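Long-range contacts in protease lasA (Pseudomonas aeruginosa, PDB 3IT5), which cleaves the pentaglycine cross-links of staphylococcal peptidoglycan and degrades host elastin as a secreted, zinc-dependent endopeptidase of the M23 family: residues Leu9-Gly14 / Arg173-Pro178; Tyr15-Asn20 / Phe35-Asp40; Pro42-Ala47 / Thr117-His122; Tyr49-Ala54 / Gly100-Asn105. All blocks are in the same frame, centred on the assembly; numbering follows the deposited sequence.

Contact 1. Residues Leu9-Gly14 / Arg173-Pro178; sequences LPWRQG and RPLYNP
Across this contact the irregular run Leu9-Gly14 lies against the short edge strand 175-176 and the residues after it, the backbones being nearest at Gln13 and Asn177, and one bond from Gly14 N to Asn177 O (2.8 Å) ties them. It is a loop-to-edge-strand contact in the antiparallel beta fold of the M23 peptidase, close to where the chain begins and ends. Asn177 has the most surface buried here. It extends its CG away from the backbone N (chi1 -178°), which carries the amide in beside Trp11 O, its plane standing 81° from the Trp11 ring. ND2 lies 2.6 Å from Trp11 O in a bent, weak hydrogen bond and also donates to Gln8; OD1 accepts from Gly179 N and from a water that Leu9 N holds as well. An asparagine suits this place because one short side chain offers both donor and acceptor to the irregular backbone of the loop. Next to it the Leu9 and Leu175 side chains cross at about a right angle, with CD1 of Leu9 3.9 Å from CD2 of Leu175. Gly14, at a phi of 92°, takes a bend where a side chain would meet the preceding carbonyl, and Tyr176 lays its ring beside it. Trp11 turns its ring edge to the strand, bringing CZ2 to 3.2 Å from Leu175 O, near the ring plane.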
loop_
_atom_site.group_PDB
_atom_site.type_symbol
_atom_site.label_atom_id
_atom_site.label_comp_id
_atom_site.label_asym_id
_atom_site.label_seq_id
_atom_site.Cartn_x
_atom_site.Cartn_y
_atom_site.Cartn_z
ATOM N N LEU A 9 -2.250 -6.295 4.170
ATOM C CA LEU A 9 -1.277 -5.661 3.275
ATOM C C LEU A 9 -1.705 -5.811 1.805
ATOM O O LEU A 9 -2.306 -6.828 1.441
ATOM C CB LEU A 9 0.119 -6.259 3.500
ATOM C CG LEU A 9 0.713 -6.093 4.904
ATOM C CD1 LEU A 9 1.794 -7.151 5.176
ATOM C CD2 LEU A 9 1.256 -4.674 5.123
ATOM N N PRO A 10 -1.396 -4.802 0.959
ATOM C CA PRO A 10 -1.885 -4.766 -0.430
ATOM C C PRO A 10 -1.136 -5.667 -1.427
ATOM O O PRO A 10 -0.866 -5.254 -2.563
ATOM C CB PRO A 10 -1.742 -3.284 -0.806
ATOM C CG PRO A 10 -0.583 -2.818 -0.006
ATOM C CD PRO A 10 -0.636 -3.581 1.298
ATOM N N TRP A 11 -0.793 -6.880 -0.995
ATOM C CA TRP A 11 -0.350 -7.933 -1.908
ATOM C C TRP A 11 -0.953 -9.274 -1.504
ATOM O O TRP A 11 -1.538 -9.391 -0.427
ATOM C CB TRP A 11 1.176 -8.013 -2.009
ATOM C CG TRP A 11 1.919 -8.146 -0.708
ATOM C CD1 TRP A 11 2.220 -9.303 -0.044
ATOM C CD2 TRP A 11 2.493 -7.081 0.063
ATOM N NE1 TRP A 11 2.937 -9.023 1.099
ATOM C CE2 TRP A 11 3.117 -7.666 1.187
ATOM C CE3 TRP A 11 2.537 -5.686 -0.087
ATOM C CZ2 TRP A 11 3.781 -6.908 2.156
ATOM C CZ3 TRP A 11 3.192 -4.930 0.883
ATOM C CH2 TRP A 11 3.807 -5.545 1.988
ATOM N N ARG A 12 -0.826 -10.269 -2.379
ATOM C CA ARG A 12 -1.431 -11.579 -2.159
ATOM C C ARG A 12 -1.070 -12.191 -0.809
ATOM O O ARG A 12 0.083 -12.152 -0.381
ATOM C CB ARG A 12 -1.032 -12.551 -3.263
ATOM C CG ARG A 12 -1.702 -12.325 -4.608
ATOM C CD ARG A 12 -0.921 -13.071 -5.674
ATOM N NE ARG A 12 -1.709 -13.314 -6.880
ATOM C CZ ARG A 12 -1.322 -14.095 -7.886
ATOM N NH1 ARG A 12 -0.151 -14.725 -7.837
ATOM N NH2 ARG A 12 -2.113 -14.253 -8.941
ATOM N N GLN A 13 -2.077 -12.759 -0.153
ATOM C CA GLN A 13 -1.887 -13.496 1.088
ATOM C C GLN A 13 -0.911 -14.656 0.867
ATOM O O GLN A 13 -0.968 -15.336 -0.162
ATOM C CB GLN A 13 -3.234 -14.025 1.563
ATOM C CG GLN A 13 -3.350 -14.160 3.059
ATOM C CD GLN A 13 -4.669 -14.762 3.476
ATOM O OE1 GLN A 13 -5.650 -14.049 3.689
ATOM N NE2 GLN A 13 -4.709 -16.086 3.575
ATOM N N GLY A 14 -0.011 -14.869 1.825
ATOM C CA GLY A 14 0.970 -15.957 1.738
ATOM C C GLY A 14 2.287 -15.551 1.095
ATOM O O GLY A 14 3.227 -16.352 1.018
ATOM N N ARG A 173 12.945 -5.293 4.313
ATOM C CA ARG A 173 12.952 -6.733 4.580
ATOM C C ARG A 173 11.626 -7.338 4.114
ATOM O O ARG A 173 10.617 -6.630 4.061
ATOM C CB ARG A 173 13.197 -7.035 6.063
ATOM C CG ARG A 173 14.671 -7.224 6.432
ATOM C CD ARG A 173 15.337 -5.899 6.756
ATOM N NE ARG A 173 16.706 -6.059 7.246
ATOM C CZ ARG A 173 17.379 -5.124 7.915
ATOM N NH1 ARG A 173 16.813 -3.957 8.191
ATOM N NH2 ARG A 173 18.619 -5.356 8.317
ATOM N N PRO A 174 11.625 -8.640 3.755
ATOM C CA PRO A 174 10.382 -9.288 3.322
ATOM C C PRO A 174 9.327 -9.256 4.419
ATOM O O PRO A 174 9.592 -9.673 5.543
ATOM C CB PRO A 174 10.816 -10.731 3.039
ATOM C CG PRO A 174 12.282 -10.637 2.755
ATOM C CD PRO A 174 12.780 -9.553 3.657
ATOM N N LEU A 175 8.143 -8.748 4.089
ATOM C CA LEU A 175 7.053 -8.638 5.053
ATOM C C LEU A 175 5.935 -9.610 4.687
ATOM O O LEU A 175 5.167 -9.360 3.754
ATOM C CB LEU A 175 6.526 -7.195 5.104
ATOM C CG LEU A 175 5.562 -6.790 6.223
ATOM C CD1 LEU A 175 6.224 -6.959 7.586
ATOM C CD2 LEU A 175 5.097 -5.348 6.027
ATOM N N TYR A 176 5.854 -10.719 5.422
ATOM C CA TYR A 176 4.837 -11.747 5.171
ATOM C C TYR A 176 3.427 -11.229 5.422
ATOM O O TYR A 176 3.168 -10.584 6.435
ATOM C CB TYR A 176 5.090 -13.012 6.009
ATOM C CG TYR A 176 4.116 -14.136 5.699
ATOM C CD1 TYR A 176 3.000 -14.364 6.511
ATOM C CD2 TYR A 176 4.296 -14.951 4.583
ATOM C CE1 TYR A 176 2.094 -15.386 6.227
ATOM C CE2 TYR A 176 3.399 -15.977 4.289
ATOM C CZ TYR A 176 2.300 -16.187 5.116
ATOM O OH TYR A 176 1.408 -17.197 4.834
ATOM N N ASN A 177 2.526 -11.524 4.486
ATOM C CA ASN A 177 1.122 -11.139 4.591
ATOM C C ASN A 177 0.246 -12.339 4.956
ATOM O O ASN A 177 -0.049 -13.173 4.099
ATOM C CB ASN A 177 0.643 -10.504 3.278
ATOM C CG ASN A 177 -0.809 -10.042 3.338
ATOM O OD1 ASN A 177 -1.395 -9.920 4.416
ATOM N ND2 ASN A 177 -1.391 -9.774 2.178
ATOM N N PRO A 178 -0.174 -12.431 6.234
ATOM C CA PRO A 178 -1.005 -13.562 6.655
ATOM C C PRO A 178 -2.494 -13.382 6.332
ATOM O O PRO A 178 -3.248 -14.357 6.348
ATOM C CB PRO A 178 -0.765 -13.627 8.166
ATOM C CG PRO A 178 -0.409 -12.240 8.561
ATOM C CD PRO A 178 0.149 -11.528 7.356
HETATM O O HOH W 1 -1.609 -8.242 6.236
#

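Contact 2. Residues Tyr15-Asn20 / Phe35-Asp40; sequences YSWQPN and FDASYD. With ZN (zinc ion), chain E.
Trp17 of strand 16-19 and Asn20 at its end meet Asp36 of strand 34-38 and Tyr39 just past it, adding side-chain contacts to the backbone ladder of an antiparallel pair that leads to the zinc. Trp17 lies with a face under the start of the loop after the strand: Tyr39 N sits 3.8 Å above the ring plane, and Tyr39 CB makes a CH-pi contact over the five-membered ring. At its edge, CE3 of Trp17 is 3.9 Å from Ala37 CB, so the broad indole fills the space beside a small alanine. Asn20 N donates to Asp36 O, and its side chain adds two more bonds. Its CG stands between the backbone N and the carbonyl carbon (chi1 81°), which swings the amide back to the partner strand; there OD1 accepts from Asp36 N at 2.8 Å, and ND2 donates to Asp36 OD2 at 3.0 Å, on the anti side but tilted about 31° from the carboxylate plane. The other oxygen, Asp36 OD1, binds the zinc ion at 2.0 Å. Asn20 is thus a second-shell residue that probably limits rotation of a metal ligand. Gln18 and Ser38 form the hydrogen-bonded pair between these ends. In the sheet, strand 16-19 runs between strands 34-38 and 175-176, while strand 34-38 has strand 121-127, which brings the zinc ligand His122, as its other neighbour.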
loop_
_atom_site.group_PDB
_atom_site.type_symbol
_atom_site.label_atom_id
_atom_site.label_comp_id
_atom_site.label_asym_id
_atom_site.label_seq_id
_atom_site.Cartn_x
_atom_site.Cartn_y
_atom_site.Cartn_z
ATOM N N TYR A 15 2.354 -14.303 0.638
ATOM C CA TYR A 15 3.536 -13.786 -0.047
ATOM C C TYR A 15 4.122 -12.573 0.692
ATOM O O TYR A 15 3.475 -12.000 1.569
ATOM C CB TYR A 15 3.210 -13.479 -1.519
ATOM C CG TYR A 15 2.713 -14.698 -2.283
ATOM C CD1 TYR A 15 3.594 -15.499 -3.018
ATOM C CD2 TYR A 15 1.365 -15.063 -2.247
ATOM C CE1 TYR A 15 3.133 -16.630 -3.711
ATOM C CE2 TYR A 15 0.897 -16.183 -2.930
ATOM C CZ TYR A 15 1.782 -16.960 -3.659
ATOM O OH TYR A 15 1.301 -18.065 -4.325
ATOM N N SER A 16 5.354 -12.210 0.351
ATOM C CA SER A 16 6.104 -11.197 1.090
ATOM C C SER A 16 6.738 -10.165 0.160
ATOM O O SER A 16 7.471 -10.520 -0.768
ATOM C CB SER A 16 7.198 -11.863 1.935
ATOM O OG SER A 16 6.664 -12.855 2.795
ATOM N N TRP A 17 6.447 -8.891 0.413
ATOM C CA TRP A 17 7.081 -7.788 -0.310
ATOM C C TRP A 17 7.885 -6.928 0.651
ATOM O O TRP A 17 7.703 -7.013 1.871
ATOM C CB TRP A 17 6.023 -6.914 -0.993
ATOM C CG TRP A 17 5.374 -7.511 -2.205
ATOM C CD1 TRP A 17 5.466 -8.801 -2.650
ATOM C CD2 TRP A 17 4.489 -6.840 -3.105
ATOM N NE1 TRP A 17 4.706 -8.967 -3.781
ATOM C CE2 TRP A 17 4.093 -7.780 -4.082
ATOM C CE3 TRP A 17 3.998 -5.530 -3.186
ATOM C CZ2 TRP A 17 3.231 -7.452 -5.129
ATOM C CZ3 TRP A 17 3.128 -5.209 -4.220
ATOM C CH2 TRP A 17 2.756 -6.166 -5.179
ATOM N N GLN A 18 8.757 -6.090 0.091
ATOM C CA GLN A 18 9.570 -5.158 0.877
ATOM C C GLN A 18 8.975 -3.749 0.879
ATOM O O GLN A 18 8.930 -3.096 -0.170
ATOM C CB GLN A 18 10.987 -5.069 0.312
ATOM C CG GLN A 18 11.795 -6.349 0.327
ATOM C CD GLN A 18 13.138 -6.156 -0.343
ATOM O OE1 GLN A 18 13.711 -5.063 -0.307
ATOM N NE2 GLN A 18 13.646 -7.211 -0.969
ATOM N N PRO A 19 8.543 -3.260 2.057
ATOM C CA PRO A 19 8.046 -1.884 2.128
ATOM C C PRO A 19 9.165 -0.871 2.369
ATOM O O PRO A 19 10.237 -1.237 2.855
ATOM C CB PRO A 19 7.101 -1.919 3.331
ATOM C CG PRO A 19 7.703 -2.979 4.240
ATOM C CD PRO A 19 8.476 -3.945 3.366
ATOM N N ASN A 20 8.915 0.390 2.020
ATOM C CA ASN A 20 9.828 1.479 2.363
ATOM C C ASN A 20 9.178 2.402 3.396
ATOM O O ASN A 20 8.057 2.145 3.835
ATOM C CB ASN A 20 10.288 2.240 1.105
ATOM C CG ASN A 20 9.268 3.271 0.616
ATOM O OD1 ASN A 20 8.101 3.265 1.019
ATOM N ND2 ASN A 20 9.717 4.165 -0.264
ATOM N N PHE A 35 2.978 4.308 2.032
ATOM C CA PHE A 35 4.238 3.579 1.976
ATOM C C PHE A 35 4.326 2.790 0.678
ATOM O O PHE A 35 3.304 2.387 0.110
ATOM C CB PHE A 35 4.470 2.701 3.219
ATOM C CG PHE A 35 3.625 1.455 3.276
ATOM C CD1 PHE A 35 4.070 0.265 2.699
ATOM C CD2 PHE A 35 2.407 1.456 3.950
ATOM C CE1 PHE A 35 3.301 -0.899 2.768
ATOM C CE2 PHE A 35 1.635 0.300 4.034
ATOM C CZ PHE A 35 2.078 -0.881 3.441
ATOM N N ASP A 36 5.547 2.601 0.197
ATOM C CA ASP A 36 5.771 1.855 -1.029
ATOM C C ASP A 36 6.144 0.423 -0.697
ATOM O O ASP A 36 6.609 0.138 0.405
ATOM C CB ASP A 36 6.862 2.509 -1.879
ATOM C CG ASP A 36 6.578 3.968 -2.176
ATOM O OD1 ASP A 36 5.398 4.327 -2.388
ATOM O OD2 ASP A 36 7.538 4.764 -2.205
ATOM N N ALA A 37 5.918 -0.473 -1.652
ATOM C CA ALA A 37 6.256 -1.875 -1.494
ATOM C C ALA A 37 6.532 -2.503 -2.848
ATOM O O ALA A 37 5.848 -2.221 -3.834
ATOM C CB ALA A 37 5.146 -2.627 -0.766
ATOM N N SER A 38 7.558 -3.344 -2.883
ATOM C CA SER A 38 7.921 -4.073 -4.082
ATOM C C SER A 38 8.532 -5.393 -3.646
ATOM O O SER A 38 9.257 -5.444 -2.643
ATOM C CB SER A 38 8.929 -3.270 -4.903
ATOM O OG SER A 38 9.257 -3.933 -6.107
ATOM N N TYR A 39 8.235 -6.459 -4.384
ATOM C CA TYR A 39 8.824 -7.764 -4.087
ATOM C C TYR A 39 10.346 -7.668 -3.977
ATOM O O TYR A 39 10.914 -8.071 -2.961
ATOM C CB TYR A 39 8.423 -8.830 -5.124
ATOM C CG TYR A 39 9.339 -10.042 -5.107
ATOM C CD1 TYR A 39 9.334 -10.925 -4.031
ATOM C CD2 TYR A 39 10.224 -10.288 -6.156
ATOM C CE1 TYR A 39 10.186 -12.029 -3.998
ATOM C CE2 TYR A 39 11.084 -11.389 -6.136
ATOM C CZ TYR A 39 11.054 -12.257 -5.054
ATOM O OH TYR A 39 11.896 -13.349 -5.019
ATOM N N ASP A 40 10.988 -7.116 -5.009
ATOM C CA ASP A 40 12.455 -7.094 -5.096
ATOM C C ASP A 40 13.107 -5.722 -5.334
ATOM O O ASP A 40 14.333 -5.625 -5.309
ATOM C CB ASP A 40 12.948 -8.101 -6.153
ATOM C CG ASP A 40 12.199 -7.992 -7.480
ATOM O OD1 ASP A 40 11.325 -7.106 -7.619
ATOM O OD2 ASP A 40 12.476 -8.811 -8.384
HETATM ZN ZN ZN E . 5.288 6.360 -2.658
HETATM O O HOH W 2 10.319 -10.128 -1.172
HETATM O O HOH W 3 15.820 -5.856 -2.902
HETATM O O HOH W 4 6.024 6.415 -4.621
#

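Contact 3. Residues Pro42-Ala47 / Thr117-His122; sequences PRWGSA and TGPHLH. With ZN (zinc ion), chain E.
Gly118 and Pro119 lie over one face of the Trp44 indole, a pair of CH-pi contacts that forms the heart of this loop-to-loop packing. Gly118 CA is 3.8 Å from the centroid of the six-membered ring and Pro119 CD 3.9 Å from it. Glycine suits the place because a side chain there would collide with Pro42 O, whereas the compact, puckered proline ring sets CD and CG against the indole face and reaches Pro42 CD with its CB, 4.1 Å away. A water joins the backbones by donating to both Pro42 O and Pro119 O. Trp44 itself occupies a type II turn from Arg43 to Ser46, where Gly45 takes the positive phi and Ser46 OG donates to Arg43 O (2.6 Å).

Farther along, Gly118 O accepts from His120 ND1 at 2.7 Å, nearly in the imidazole plane. That bond helps to fix the ring's rotation and leaves NE2 2.8 Å from the zinc-bound water, consistent with the inferred proton-transfer role of His120. His122 ND1 then binds the zinc ion at 2.2 Å, while its NE2 is held by Asn25. Outside the contact, Trp44 rests on helix 106-109, and strand 121-127, which begins after His120, runs between strands 34-38 and 75-83.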
loop_
_atom_site.group_PDB
_atom_site.type_symbol
_atom_site.label_atom_id
_atom_site.label_comp_id
_atom_site.label_asym_id
_atom_site.label_seq_id
_atom_site.Cartn_x
_atom_site.Cartn_y
_atom_site.Cartn_z
ATOM N N PRO A 42 13.364 -3.700 -8.236
ATOM C CA PRO A 42 14.305 -3.924 -9.323
ATOM C C PRO A 42 14.424 -2.724 -10.270
ATOM O O PRO A 42 13.899 -1.644 -9.979
ATOM C CB PRO A 42 13.666 -5.095 -10.057
ATOM C CG PRO A 42 12.178 -4.827 -9.921
ATOM C CD PRO A 42 11.982 -3.986 -8.671
ATOM N N ARG A 43 15.111 -2.929 -11.392
ATOM C CA ARG A 43 15.188 -1.935 -12.458
ATOM C C ARG A 43 13.903 -1.972 -13.287
ATOM O O ARG A 43 13.149 -2.946 -13.222
ATOM C CB ARG A 43 16.387 -2.227 -13.365
ATOM C CG ARG A 43 17.061 -0.987 -13.898
ATOM C CD ARG A 43 17.466 -1.123 -15.354
ATOM N NE ARG A 43 17.454 0.180 -16.018
ATOM C CZ ARG A 43 18.504 0.762 -16.596
ATOM N NH1 ARG A 43 19.693 0.166 -16.630
ATOM N NH2 ARG A 43 18.355 1.952 -17.158
ATOM N N TRP A 44 13.656 -0.919 -14.066
ATOM C CA TRP A 44 12.562 -0.931 -15.041
ATOM C C TRP A 44 12.761 -2.073 -16.040
ATOM O O TRP A 44 13.887 -2.537 -16.252
ATOM C CB TRP A 44 12.462 0.409 -15.785
ATOM C CG TRP A 44 12.116 1.586 -14.905
ATOM C CD1 TRP A 44 12.927 2.645 -14.598
ATOM C CD2 TRP A 44 10.873 1.822 -14.225
ATOM N NE1 TRP A 44 12.266 3.526 -13.770
ATOM C CE2 TRP A 44 11.004 3.046 -13.528
ATOM C CE3 TRP A 44 9.659 1.123 -14.143
ATOM C CZ2 TRP A 44 9.969 3.581 -12.748
ATOM C CZ3 TRP A 44 8.632 1.652 -13.363
ATOM C CH2 TRP A 44 8.795 2.874 -12.679
ATOM N N GLY A 45 11.664 -2.528 -16.638
ATOM C CA GLY A 45 11.700 -3.652 -17.564
ATOM C C GLY A 45 11.786 -5.002 -16.870
ATOM O O GLY A 45 11.917 -6.035 -17.533
ATOM N N SER A 46 11.721 -4.991 -15.541
ATOM C CA SER A 46 11.726 -6.219 -14.738
ATOM C C SER A 46 10.324 -6.797 -14.543
ATOM O O SER A 46 9.314 -6.138 -14.826
ATOM C CB SER A 46 12.357 -5.965 -13.365
ATOM O OG SER A 46 13.700 -5.518 -13.466
ATOM N N ALA A 47 10.278 -8.035 -14.051
ATOM C CA ALA A 47 9.022 -8.702 -13.720
ATOM C C ALA A 47 8.335 -7.992 -12.561
ATOM O O ALA A 47 8.994 -7.555 -11.617
ATOM C CB ALA A 47 9.280 -10.172 -13.375
ATOM N N THR A 117 11.709 5.889 -8.726
ATOM C CA THR A 117 13.055 5.311 -8.758
ATOM C C THR A 117 13.098 3.996 -9.544
ATOM O O THR A 117 14.135 3.617 -10.089
ATOM C CB THR A 117 13.578 5.046 -7.323
ATOM O OG1 THR A 117 12.706 4.126 -6.661
ATOM C CG2 THR A 117 13.636 6.341 -6.511
ATOM N N GLY A 118 11.961 3.308 -9.593
ATOM C CA GLY A 118 11.846 1.998 -10.244
ATOM C C GLY A 118 10.498 1.387 -9.900
ATOM O O GLY A 118 9.708 2.015 -9.196
ATOM N N PRO A 119 10.224 0.161 -10.388
ATOM C CA PRO A 119 8.933 -0.499 -10.128
ATOM C C PRO A 119 8.616 -0.656 -8.635
ATOM O O PRO A 119 9.431 -1.191 -7.876
ATOM C CB PRO A 119 9.104 -1.879 -10.776
ATOM C CG PRO A 119 10.143 -1.678 -11.828
ATOM C CD PRO A 119 11.086 -0.649 -11.272
ATOM N N HIS A 120 7.435 -0.179 -8.242
ATOM C CA HIS A 120 6.902 -0.324 -6.883
ATOM C C HIS A 120 5.422 0.079 -6.835
ATOM O O HIS A 120 4.906 0.698 -7.769
ATOM C CB HIS A 120 7.707 0.514 -5.875
ATOM C CG HIS A 120 7.552 1.996 -6.047
ATOM N ND1 HIS A 120 8.280 2.722 -6.965
ATOM C CD2 HIS A 120 6.754 2.889 -5.413
ATOM C CE1 HIS A 120 7.935 3.996 -6.893
ATOM N NE2 HIS A 120 7.014 4.125 -5.957
ATOM N N LEU A 121 4.748 -0.292 -5.750
ATOM C CA LEU A 121 3.409 0.217 -5.470
ATOM C C LEU A 121 3.463 1.349 -4.438
ATOM O O LEU A 121 4.035 1.184 -3.360
ATOM C CB LEU A 121 2.493 -0.908 -4.969
ATOM C CG LEU A 121 1.181 -0.485 -4.290
ATOM C CD1 LEU A 121 0.148 0.014 -5.302
ATOM C CD2 LEU A 121 0.611 -1.619 -3.449
ATOM N N HIS A 122 2.872 2.490 -4.789
ATOM C CA HIS A 122 2.633 3.586 -3.852
ATOM C C HIS A 122 1.209 3.421 -3.308
ATOM O O HIS A 122 0.240 3.445 -4.064
ATOM C CB HIS A 122 2.842 4.933 -4.566
ATOM C CG HIS A 122 2.349 6.128 -3.807
ATOM N ND1 HIS A 122 3.137 6.823 -2.916
ATOM C CD2 HIS A 122 1.160 6.776 -3.843
ATOM C CE1 HIS A 122 2.450 7.837 -2.422
ATOM N NE2 HIS A 122 1.243 7.826 -2.959
HETATM ZN ZN ZN E . 5.288 6.360 -2.658
HETATM O O HOH W 5 12.162 -0.563 -7.919
HETATM O O HOH W 4 6.024 6.415 -4.621
#

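Contact 4. Residues Tyr49-Ala54 / Gly100-Asn105; sequences YSVVAA and GVYAGN
Gly100 O accepts the N-H of Val51 at 3.2 Å, the sounder of two backbone bonds that tie strand 50-52 to the antiparallel strand 98-102 in the M23 sheet. The second, from Tyr102 N to Tyr49 O, is weak. Between them Ser50 and Val101 form the non-hydrogen-bonded pair. Glycine fits at position 100, since a side chain would meet the preceding carbonyl.

Tyr49 and Tyr102 run alongside each other, both hydroxyls leading in one direction. With CG of Tyr102 between its backbone N and carbonyl carbon (chi1 60°), the ring is turned so that its face meets Tyr49 N, 3.6 Å above the plane. Its OH comes to the edge of the Tyr49 ring, 3.6 Å from CD2, and the branched Val51 puts CG2 4.2 Å from Tyr102 CB. Tyr102 lies about 5 Å from the side chains of His81 and His120, the inferred proton donor/acceptor histidines. Its hydroxyl has weak hydrogen bonds with Ser38 and Tyr39, so ring-face and apolar contacts, with these bonds at the tip, probably together hold the tyrosine in place.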
loop_
_atom_site.group_PDB
_atom_site.type_symbol
_atom_site.label_atom_id
_atom_site.label_comp_id
_atom_site.label_asym_id
_atom_site.label_seq_id
_atom_site.Cartn_x
_atom_site.Cartn_y
_atom_site.Cartn_z
ATOM N N TYR A 49 4.599 -7.781 -9.898
ATOM C CA TYR A 49 3.748 -8.700 -9.152
ATOM C C TYR A 49 2.383 -8.125 -8.778
ATOM O O TYR A 49 2.109 -6.946 -9.013
ATOM C CB TYR A 49 4.525 -9.254 -7.943
ATOM C CG TYR A 49 5.711 -10.091 -8.385
ATOM C CD1 TYR A 49 5.566 -11.454 -8.637
ATOM C CD2 TYR A 49 6.971 -9.510 -8.592
ATOM C CE1 TYR A 49 6.642 -12.229 -9.063
ATOM C CE2 TYR A 49 8.056 -10.276 -9.024
ATOM C CZ TYR A 49 7.882 -11.634 -9.252
ATOM O OH TYR A 49 8.941 -12.403 -9.672
ATOM N N SER A 50 1.528 -8.974 -8.212
ATOM C CA SER A 50 0.110 -8.651 -8.036
ATOM C C SER A 50 -0.169 -7.740 -6.844
ATOM O O SER A 50 0.241 -8.034 -5.713
ATOM C CB SER A 50 -0.713 -9.940 -7.925
ATOM O OG SER A 50 -0.501 -10.764 -9.062
ATOM N N VAL A 51 -0.863 -6.632 -7.116
ATOM C CA VAL A 51 -1.421 -5.770 -6.076
ATOM C C VAL A 51 -2.883 -6.173 -5.811
ATOM O O VAL A 51 -3.684 -6.296 -6.744
ATOM C CB VAL A 51 -1.354 -4.268 -6.464
ATOM C CG1 VAL A 51 -1.983 -3.394 -5.375
ATOM C CG2 VAL A 51 0.091 -3.826 -6.735
ATOM N N VAL A 52 -3.219 -6.387 -4.543
ATOM C CA VAL A 52 -4.582 -6.755 -4.160
ATOM C C VAL A 52 -5.201 -5.715 -3.228
ATOM O O VAL A 52 -4.485 -4.947 -2.564
ATOM C CB VAL A 52 -4.663 -8.166 -3.501
ATOM C CG1 VAL A 52 -3.984 -9.233 -4.371
ATOM C CG2 VAL A 52 -4.066 -8.150 -2.101
ATOM N N ALA A 53 -6.532 -5.701 -3.183
ATOM C CA ALA A 53 -7.276 -4.838 -2.274
ATOM C C ALA A 53 -6.900 -5.123 -0.825
ATOM O O ALA A 53 -6.882 -6.275 -0.383
ATOM C CB ALA A 53 -8.777 -5.007 -2.478
ATOM N N ALA A 54 -6.593 -4.059 -0.093
ATOM C CA ALA A 54 -6.242 -4.167 1.313
ATOM C C ALA A 54 -7.477 -4.422 2.175
ATOM O O ALA A 54 -7.362 -4.861 3.319
ATOM C CB ALA A 54 -5.522 -2.920 1.765
ATOM N N GLY A 100 -4.585 -5.753 -10.092
ATOM C CA GLY A 100 -3.711 -5.700 -11.256
ATOM C C GLY A 100 -2.276 -6.023 -10.880
ATOM O O GLY A 100 -2.009 -6.968 -10.127
ATOM N N VAL A 101 -1.350 -5.233 -11.412
ATOM C CA VAL A 101 0.067 -5.353 -11.075
ATOM C C VAL A 101 0.627 -3.961 -10.858
ATOM O O VAL A 101 0.009 -2.977 -11.279
ATOM C CB VAL A 101 0.878 -6.066 -12.196
ATOM C CG1 VAL A 101 0.551 -7.560 -12.250
ATOM C CG2 VAL A 101 0.626 -5.413 -13.560
ATOM N N TYR A 102 1.776 -3.857 -10.190
ATOM C CA TYR A 102 2.502 -2.594 -10.228
ATOM C C TYR A 102 3.279 -2.509 -11.538
ATOM O O TYR A 102 3.640 -3.533 -12.119
ATOM C CB TYR A 102 3.364 -2.343 -8.978
ATOM C CG TYR A 102 4.457 -3.345 -8.663
ATOM C CD1 TYR A 102 5.703 -3.271 -9.284
ATOM C CD2 TYR A 102 4.263 -4.330 -7.694
ATOM C CE1 TYR A 102 6.718 -4.177 -8.977
ATOM C CE2 TYR A 102 5.273 -5.239 -7.375
ATOM C CZ TYR A 102 6.493 -5.157 -8.019
ATOM O OH TYR A 102 7.489 -6.053 -7.710
ATOM N N ALA A 103 3.500 -1.289 -12.018
ATOM C CA ALA A 103 4.038 -1.079 -13.364
ATOM C C ALA A 103 5.527 -1.409 -13.484
ATOM O O ALA A 103 6.326 -1.075 -12.604
ATOM C CB ALA A 103 3.754 0.351 -13.832
ATOM N N GLY A 104 5.881 -2.077 -14.581
ATOM C CA GLY A 104 7.279 -2.397 -14.895
ATOM C C GLY A 104 7.885 -1.468 -15.934
ATOM O O GLY A 104 9.002 -1.698 -16.409
ATOM N N ASN A 105 7.134 -0.436 -16.309
ATOM C CA ASN A 105 7.642 0.622 -17.173
ATOM C C ASN A 105 7.252 2.003 -16.648
ATOM O O ASN A 105 6.104 2.219 -16.240
ATOM C CB ASN A 105 7.199 0.426 -18.627
ATOM C CG ASN A 105 5.703 0.526 -18.801
ATOM O OD1 ASN A 105 5.181 1.602 -19.093
ATOM N ND2 ASN A 105 5.003 -0.581 -18.622
#

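The four contacts all reach one large, curled antiparallel sheet. Contact 1 joins sequence ends and encloses the others along the chain; contact 2 closes before contact 3 opens, and contact 4 is nested inside contact 3. Contacts 1 and 2, about 8 Å apart between centres, lie on neighbouring strands, 175-176 and 16-19, and Trp11 stacks on Trp17 between them. Contacts 2 and 3 lie about 11 Å apart, meet through strands 34-38 and 121-127, and share the zinc ion and its water. Contact 4, about 11 Å from both, links to contact 2 through Tyr102 and to contact 3 through Gly45 and Gly104. Contacts 2 and 3 supply zinc ligands, while contacts 1 and 4 join other parts of the sheet around them.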